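Local coordinates for protein phospholipase C beta (Meleagris gallopavo, PDB 1JAD) that belongs to the phospholipase C beta family, whose C-terminal region, the part modelled here, forms an elongated bundle of long alpha-helices, at residues A[56-64]-A[237-246]. Numbering follows the deposited sequence.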
ATOM      1  N   LEU A  56     -22.883 -40.070 -15.728  1.00 56.80           N
ATOM      2  CA  LEU A  56     -22.824 -41.382 -16.358  1.00 56.76           C
ATOM      3  C   LEU A  56     -23.996 -42.217 -15.850  1.00 57.03           C
ATOM      4  O   LEU A  56     -24.616 -42.957 -16.611  1.00 56.26           O
ATOM      5  CB  LEU A  56     -21.496 -42.077 -16.044  1.00 56.22           C
ATOM      6  CG  LEU A  56     -20.235 -41.355 -16.524  1.00 55.45           C
ATOM      7  CD1 LEU A  56     -19.019 -42.202 -16.222  1.00 55.43           C
ATOM      8  CD2 LEU A  56     -20.322 -41.092 -18.012  1.00 55.98           C
ATOM      9  N   GLN A  57     -24.301 -42.087 -14.563  1.00 57.27           N
ATOM     10  CA  GLN A  57     -25.420 -42.813 -13.978  1.00 58.09           C
ATOM     11  C   GLN A  57     -26.676 -42.523 -14.793  1.00 56.60           C
ATOM     12  O   GLN A  57     -27.437 -43.427 -15.120  1.00 56.34           O
ATOM     13  CB  GLN A  57     -25.628 -42.382 -12.521  1.00 61.86           C
ATOM     14  CG  GLN A  57     -26.916 -42.899 -11.863  1.00 66.57           C
ATOM     15  CD  GLN A  57     -27.051 -44.420 -11.889  1.00 69.43           C
ATOM     16  OE1 GLN A  57     -27.191 -45.028 -12.958  1.00 70.59           O
ATOM     17  NE2 GLN A  57     -27.005 -45.041 -10.709  1.00 69.59           N
ATOM     18  N   LYS A  58     -26.873 -41.250 -15.121  1.00 55.02           N
ATOM     19  CA  LYS A  58     -28.020 -40.811 -15.902  1.00 53.54           C
ATOM     20  C   LYS A  58     -28.092 -41.557 -17.231  1.00 53.77           C
ATOM     21  O   LYS A  58     -29.178 -41.931 -17.685  1.00 53.34           O
ATOM     22  CB  LYS A  58     -27.926 -39.306 -16.151  1.00 53.57           C
ATOM     23  CG  LYS A  58     -29.007 -38.740 -17.058  1.00 53.81           C
ATOM     24  CD  LYS A  58     -28.710 -37.286 -17.388  1.00 54.29           C
ATOM     25  CE  LYS A  58     -29.661 -36.750 -18.442  1.00 57.14           C
ATOM     26  NZ  LYS A  58     -29.297 -35.363 -18.882  1.00 59.19           N
ATOM     27  N   TYR A  59     -26.940 -41.770 -17.863  1.00 53.18           N
ATOM     28  CA  TYR A  59     -26.910 -42.488 -19.131  1.00 53.08           C
ATOM     29  C   TYR A  59     -26.925 -43.997 -18.975  1.00 54.05           C
ATOM     30  O   TYR A  59     -26.824 -44.727 -19.957  1.00 53.95           O
ATOM     31  CB  TYR A  59     -25.711 -42.065 -19.976  1.00 51.69           C
ATOM     32  CG  TYR A  59     -25.962 -40.774 -20.707  1.00 51.05           C
ATOM     33  CD1 TYR A  59     -26.125 -39.573 -20.013  1.00 49.70           C
ATOM     34  CD2 TYR A  59     -26.116 -40.763 -22.094  1.00 49.43           C
ATOM     35  CE1 TYR A  59     -26.442 -38.393 -20.682  1.00 49.04           C
ATOM     36  CE2 TYR A  59     -26.434 -39.594 -22.773  1.00 49.03           C
ATOM     37  CZ  TYR A  59     -26.599 -38.412 -22.063  1.00 49.36           C
ATOM     38  OH  TYR A  59     -26.952 -37.262 -22.738  1.00 47.80           O
ATOM     39  N   SER A  60     -27.043 -44.459 -17.735  1.00 55.56           N
ATOM     40  CA  SER A  60     -27.115 -45.888 -17.461  1.00 56.86           C
ATOM     41  C   SER A  60     -28.578 -46.202 -17.734  1.00 57.33           C
ATOM     42  O   SER A  60     -28.914 -47.146 -18.448  1.00 58.08           O
ATOM     43  CB  SER A  60     -26.819 -46.173 -15.989  1.00 57.36           C
ATOM     44  OG  SER A  60     -25.672 -45.477 -15.549  1.00 59.80           O
ATOM     45  N   VAL A  61     -29.439 -45.376 -17.144  1.00 57.11           N
ATOM     46  CA  VAL A  61     -30.879 -45.494 -17.281  1.00 57.72           C
ATOM     47  C   VAL A  61     -31.285 -45.305 -18.742  1.00 59.09           C
ATOM     48  O   VAL A  61     -31.928 -46.172 -19.331  1.00 59.88           O
ATOM     49  CB  VAL A  61     -31.597 -44.426 -16.411  1.00 57.08           C
ATOM     50  CG1 VAL A  61     -33.103 -44.557 -16.542  1.00 55.34           C
ATOM     51  CG2 VAL A  61     -31.183 -44.579 -14.963  1.00 57.30           C
ATOM     52  N   LEU A  62     -30.895 -44.172 -19.321  1.00 59.85           N
ATOM     53  CA  LEU A  62     -31.227 -43.862 -20.706  1.00 60.70           C
ATOM     54  C   LEU A  62     -30.827 -44.971 -21.677  1.00 61.42           C
ATOM     55  O   LEU A  62     -31.625 -45.390 -22.518  1.00 61.79           O
ATOM     56  CB  LEU A  62     -30.564 -42.544 -21.114  1.00 60.62           C
ATOM     57  CG  LEU A  62     -30.964 -41.334 -20.263  1.00 61.22           C
ATOM     58  CD1 LEU A  62     -30.279 -40.076 -20.775  1.00 60.59           C
ATOM     59  CD2 LEU A  62     -32.470 -41.166 -20.309  1.00 61.47           C
ATOM     60  N   PHE A  63     -29.592 -45.445 -21.556  1.00 61.64           N
ATOM     61  CA  PHE A  63     -29.085 -46.505 -22.420  1.00 62.50           C
ATOM     62  C   PHE A  63     -29.830 -47.829 -22.314  1.00 62.76           C
ATOM     63  O   PHE A  63     -30.299 -48.364 -23.320  1.00 63.52           O
ATOM     64  CB  PHE A  63     -27.596 -46.746 -22.141  1.00 63.38           C
ATOM     65  CG  PHE A  63     -26.674 -45.837 -22.909  1.00 64.45           C
ATOM     66  CD1 PHE A  63     -25.335 -45.726 -22.550  1.00 64.79           C
ATOM     67  CD2 PHE A  63     -27.129 -45.124 -24.015  1.00 64.20           C
ATOM     68  CE1 PHE A  63     -24.463 -44.919 -23.283  1.00 65.23           C
ATOM     69  CE2 PHE A  63     -26.261 -44.317 -24.753  1.00 64.68           C
ATOM     70  CZ  PHE A  63     -24.927 -44.213 -24.387  1.00 63.70           C
ATOM     71  N   LEU A  64     -29.935 -48.359 -21.099  1.00 62.37           N
ATOM     72  CA  LEU A  64     -30.603 -49.636 -20.891  1.00 62.10           C
ATOM     73  C   LEU A  64     -32.125 -49.562 -20.850  1.00 61.43           C
ATOM     74  O   LEU A  64     -32.793 -50.547 -20.524  1.00 61.57           O
ATOM     75  CB  LEU A  64     -30.077 -50.290 -19.613  1.00 62.59           C
ATOM     76  CG  LEU A  64     -28.578 -50.600 -19.669  1.00 62.97           C
ATOM     77  CD1 LEU A  64     -28.139 -51.260 -18.367  1.00 64.00           C
ATOM     78  CD2 LEU A  64     -28.287 -51.505 -20.864  1.00 62.03           C
HETATM   79  N   MSE A 237     -12.945 -42.072 -22.466  1.00 65.42           N
HETATM   80  CA  MSE A 237     -13.643 -42.448 -21.240  1.00 65.13           C
HETATM   81  C   MSE A 237     -15.024 -43.022 -21.567  1.00 64.47           C
HETATM   82  O   MSE A 237     -15.545 -43.864 -20.833  1.00 63.08           O
HETATM   83  CB  MSE A 237     -13.758 -41.231 -20.308  1.00 66.80           C
HETATM   84  CG  MSE A 237     -14.388 -41.517 -18.938  1.00 70.60           C
HETATM   85 SE   MSE A 237     -16.186 -41.233 -18.819  1.00 76.34          SE
HETATM   86  CE  MSE A 237     -16.236 -39.450 -18.995  1.00 72.86           C
ATOM     87  N   VAL A 238     -15.604 -42.573 -22.678  1.00 64.04           N
ATOM     88  CA  VAL A 238     -16.909 -43.060 -23.113  1.00 64.65           C
ATOM     89  C   VAL A 238     -16.748 -44.455 -23.710  1.00 65.44           C
ATOM     90  O   VAL A 238     -17.490 -45.371 -23.367  1.00 65.49           O
ATOM     91  CB  VAL A 238     -17.543 -42.138 -24.182  1.00 64.48           C
ATOM     92  CG1 VAL A 238     -18.852 -42.735 -24.678  1.00 62.91           C
ATOM     93  CG2 VAL A 238     -17.791 -40.756 -23.597  1.00 63.85           C
ATOM     94  N   LYS A 239     -15.776 -44.604 -24.607  1.00 65.47           N
ATOM     95  CA  LYS A 239     -15.494 -45.887 -25.249  1.00 64.90           C
ATOM     96  C   LYS A 239     -15.410 -46.962 -24.161  1.00 64.86           C
ATOM     97  O   LYS A 239     -16.059 -48.005 -24.253  1.00 65.03           O
ATOM     98  CB  LYS A 239     -14.171 -45.801 -26.012  1.00 64.38           C
ATOM     99  CG  LYS A 239     -13.819 -47.027 -26.825  1.00 64.29           C
ATOM    100  CD  LYS A 239     -12.459 -46.861 -27.494  1.00 65.33           C
ATOM    101  CE  LYS A 239     -12.393 -45.584 -28.334  1.00 65.30           C
ATOM    102  NZ  LYS A 239     -13.437 -45.551 -29.396  1.00 65.91           N
ATOM    103  N   ASN A 240     -14.605 -46.696 -23.135  1.00 64.73           N
ATOM    104  CA  ASN A 240     -14.456 -47.618 -22.015  1.00 65.51           C
ATOM    105  C   ASN A 240     -15.821 -47.819 -21.370  1.00 65.70           C
ATOM    106  O   ASN A 240     -16.151 -48.912 -20.909  1.00 65.99           O
ATOM    107  CB  ASN A 240     -13.498 -47.046 -20.961  1.00 66.59           C
ATOM    108  CG  ASN A 240     -12.042 -47.092 -21.392  1.00 67.20           C
ATOM    109  OD1 ASN A 240     -11.674 -46.592 -22.458  1.00 66.74           O
ATOM    110  ND2 ASN A 240     -11.201 -47.688 -20.552  1.00 67.94           N
ATOM    111  N   TYR A 241     -16.603 -46.743 -21.344  1.00 65.45           N
ATOM    112  CA  TYR A 241     -17.937 -46.744 -20.751  1.00 65.19           C
ATOM    113  C   TYR A 241     -18.923 -47.610 -21.542  1.00 65.22           C
ATOM    114  O   TYR A 241     -19.765 -48.297 -20.956  1.00 65.26           O
ATOM    115  CB  TYR A 241     -18.450 -45.304 -20.662  1.00 64.44           C
ATOM    116  CG  TYR A 241     -19.780 -45.146 -19.970  1.00 64.41           C
ATOM    117  CD1 TYR A 241     -19.931 -45.473 -18.624  1.00 64.94           C
ATOM    118  CD2 TYR A 241     -20.891 -44.660 -20.661  1.00 64.81           C
ATOM    119  CE1 TYR A 241     -21.155 -45.318 -17.976  1.00 65.20           C
ATOM    120  CE2 TYR A 241     -22.120 -44.501 -20.024  1.00 65.35           C
ATOM    121  CZ  TYR A 241     -22.244 -44.830 -18.682  1.00 65.51           C
ATOM    122  OH  TYR A 241     -23.452 -44.665 -18.046  1.00 66.18           O
HETATM  123  N   MSE A 242     -18.815 -47.581 -22.868  1.00 65.06           N
HETATM  124  CA  MSE A 242     -19.699 -48.365 -23.727  1.00 65.91           C
HETATM  125  C   MSE A 242     -19.378 -49.857 -23.680  1.00 67.21           C
HETATM  126  O   MSE A 242     -19.966 -50.651 -24.414  1.00 67.92           O
HETATM  127  CB  MSE A 242     -19.628 -47.871 -25.178  1.00 64.96           C
HETATM  128  CG  MSE A 242     -20.129 -46.444 -25.385  1.00 64.64           C
HETATM  129 SE   MSE A 242     -21.850 -46.171 -24.854  1.00 66.17          SE
HETATM  130  CE  MSE A 242     -22.767 -47.258 -25.983  1.00 62.59           C
ATOM    131  N   LYS A 243     -18.438 -50.233 -22.821  1.00 68.41           N
ATOM    132  CA  LYS A 243     -18.062 -51.629 -22.667  1.00 70.11           C
ATOM    133  C   LYS A 243     -18.515 -52.083 -21.286  1.00 72.51           C
ATOM    134  O   LYS A 243     -18.526 -53.271 -20.973  1.00 72.86           O
ATOM    135  CB  LYS A 243     -16.548 -51.788 -22.809  1.00 68.65           C
ATOM    136  CG  LYS A 243     -16.015 -51.371 -24.169  1.00 69.33           C
ATOM    137  CD  LYS A 243     -14.514 -51.583 -24.272  1.00 69.84           C
ATOM    138  CE  LYS A 243     -13.997 -51.199 -25.645  1.00 69.54           C
ATOM    139  NZ  LYS A 243     -12.526 -51.400 -25.763  1.00 70.53           N
ATOM    140  N   GLU A 244     -18.895 -51.111 -20.466  1.00 75.46           N
ATOM    141  CA  GLU A 244     -19.355 -51.368 -19.109  1.00 78.35           C
ATOM    142  C   GLU A 244     -20.878 -51.408 -19.123  1.00 80.50           C
ATOM    143  O   GLU A 244     -21.505 -51.885 -18.176  1.00 81.10           O
ATOM    144  CB  GLU A 244     -18.880 -50.245 -18.179  1.00 78.57           C
ATOM    145  CG  GLU A 244     -17.373 -50.005 -18.202  1.00 79.49           C
ATOM    146  CD  GLU A 244     -16.956 -48.776 -17.405  1.00 80.54           C
ATOM    147  OE1 GLU A 244     -17.194 -48.740 -16.179  1.00 81.30           O
ATOM    148  OE2 GLU A 244     -16.388 -47.839 -18.006  1.00 81.52           O
ATOM    149  N   VAL A 245     -21.464 -50.906 -20.209  1.00 82.50           N
ATOM    150  CA  VAL A 245     -22.915 -50.860 -20.351  1.00 84.41           C
ATOM    151  C   VAL A 245     -23.486 -52.055 -21.109  1.00 85.99           C
ATOM    152  O   VAL A 245     -24.311 -52.799 -20.576  1.00 85.40           O
ATOM    153  CB  VAL A 245     -23.364 -49.566 -21.078  1.00 84.39           C
ATOM    154  CG1 VAL A 245     -24.882 -49.521 -21.172  1.00 84.33           C
ATOM    155  CG2 VAL A 245     -22.846 -48.342 -20.340  1.00 84.19           C
ATOM    156  N   PHE A 246     -23.050 -52.238 -22.352  1.00 88.07           N
ATOM    157  CA  PHE A 246     -23.555 -53.340 -23.165  1.00 90.23           C
ATOM    158  C   PHE A 246     -22.670 -54.591 -23.174  1.00 91.43           C
ATOM    159  O   PHE A 246     -23.054 -55.624 -22.619  1.00 92.42           O
ATOM    160  CB  PHE A 246     -23.815 -52.866 -24.607  1.00 90.09           C
ATOM    161  CG  PHE A 246     -24.832 -51.762 -24.714  1.00 89.47           C
ATOM    162  CD1 PHE A 246     -26.121 -51.932 -24.218  1.00 88.86           C
ATOM    163  CD2 PHE A 246     -24.501 -50.552 -25.315  1.00 89.63           C
ATOM    164  CE1 PHE A 246     -27.065 -50.911 -24.318  1.00 88.82           C
ATOM    165  CE2 PHE A 246     -25.439 -49.524 -25.420  1.00 89.46           C
ATOM    166  CZ  PHE A 246     -26.723 -49.705 -24.920  1.00 88.65           C
TER
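Tyr-241 reaches from helix 161-245 across to helix 28-64 and shows how one aromatic residue can make both the polar and the apolar part of a helix-helix contact. The polar part is a single hydrogen bond across the interface: Tyr-241 OH donates a weak hydrogen bond to Leu-56 O, 2.5 Å away. A first torsion that sets CG anti to the backbone N (chi1 -176°) carries the ring across toward helix 28-64 and brings the hydroxyl to the neighbouring backbone. Ser-60 OG lies 3.4 Å from Tyr-241 OH.

Apolar packing continues around the same ring. Leu-56 CD2 sits over one face, a CH-pi contact 4.2 Å from the centroid of the Tyr-241 ring and only 6° off the normal, while on the opposite face CG2 of Val-245, from the same helix as the tyrosine, packs over the ring centre. Farther out, Leu-56 CD1 meets the selenium of the selenomethionine Met-237 at 4.0 Å.

Phe-63 continues the apolar surface from the tyrosine, its CE1 touching Tyr-241 CE2. The chain of Met-242, also selenomethionine, is bent at both inner torsions and sets SE obliquely beside the Phe-63 ring, 4.3 Å from its centroid, in a Met-aromatic contact. The Phe-246 ring also lies obliquely to Phe-63. Val-245 CG1 packs against Phe-63 CB and Leu-64 CD2, and Leu-64 CD2 closes the far end, 3.7 Å from Phe-246 CE1.

The two helical segments cross at -50°, their axes 11.4 Å apart, where the C-terminal ends of helices 28-64 and 161-245 meet. Helix 75-155 packs alongside both: Phe-63 rests on Leu-79, Met-237 on Leu-87, and Tyr-59 hydrogen-bonds through its OH to Glu-86, completing a three-helix junction in this elongated, all-helical fold.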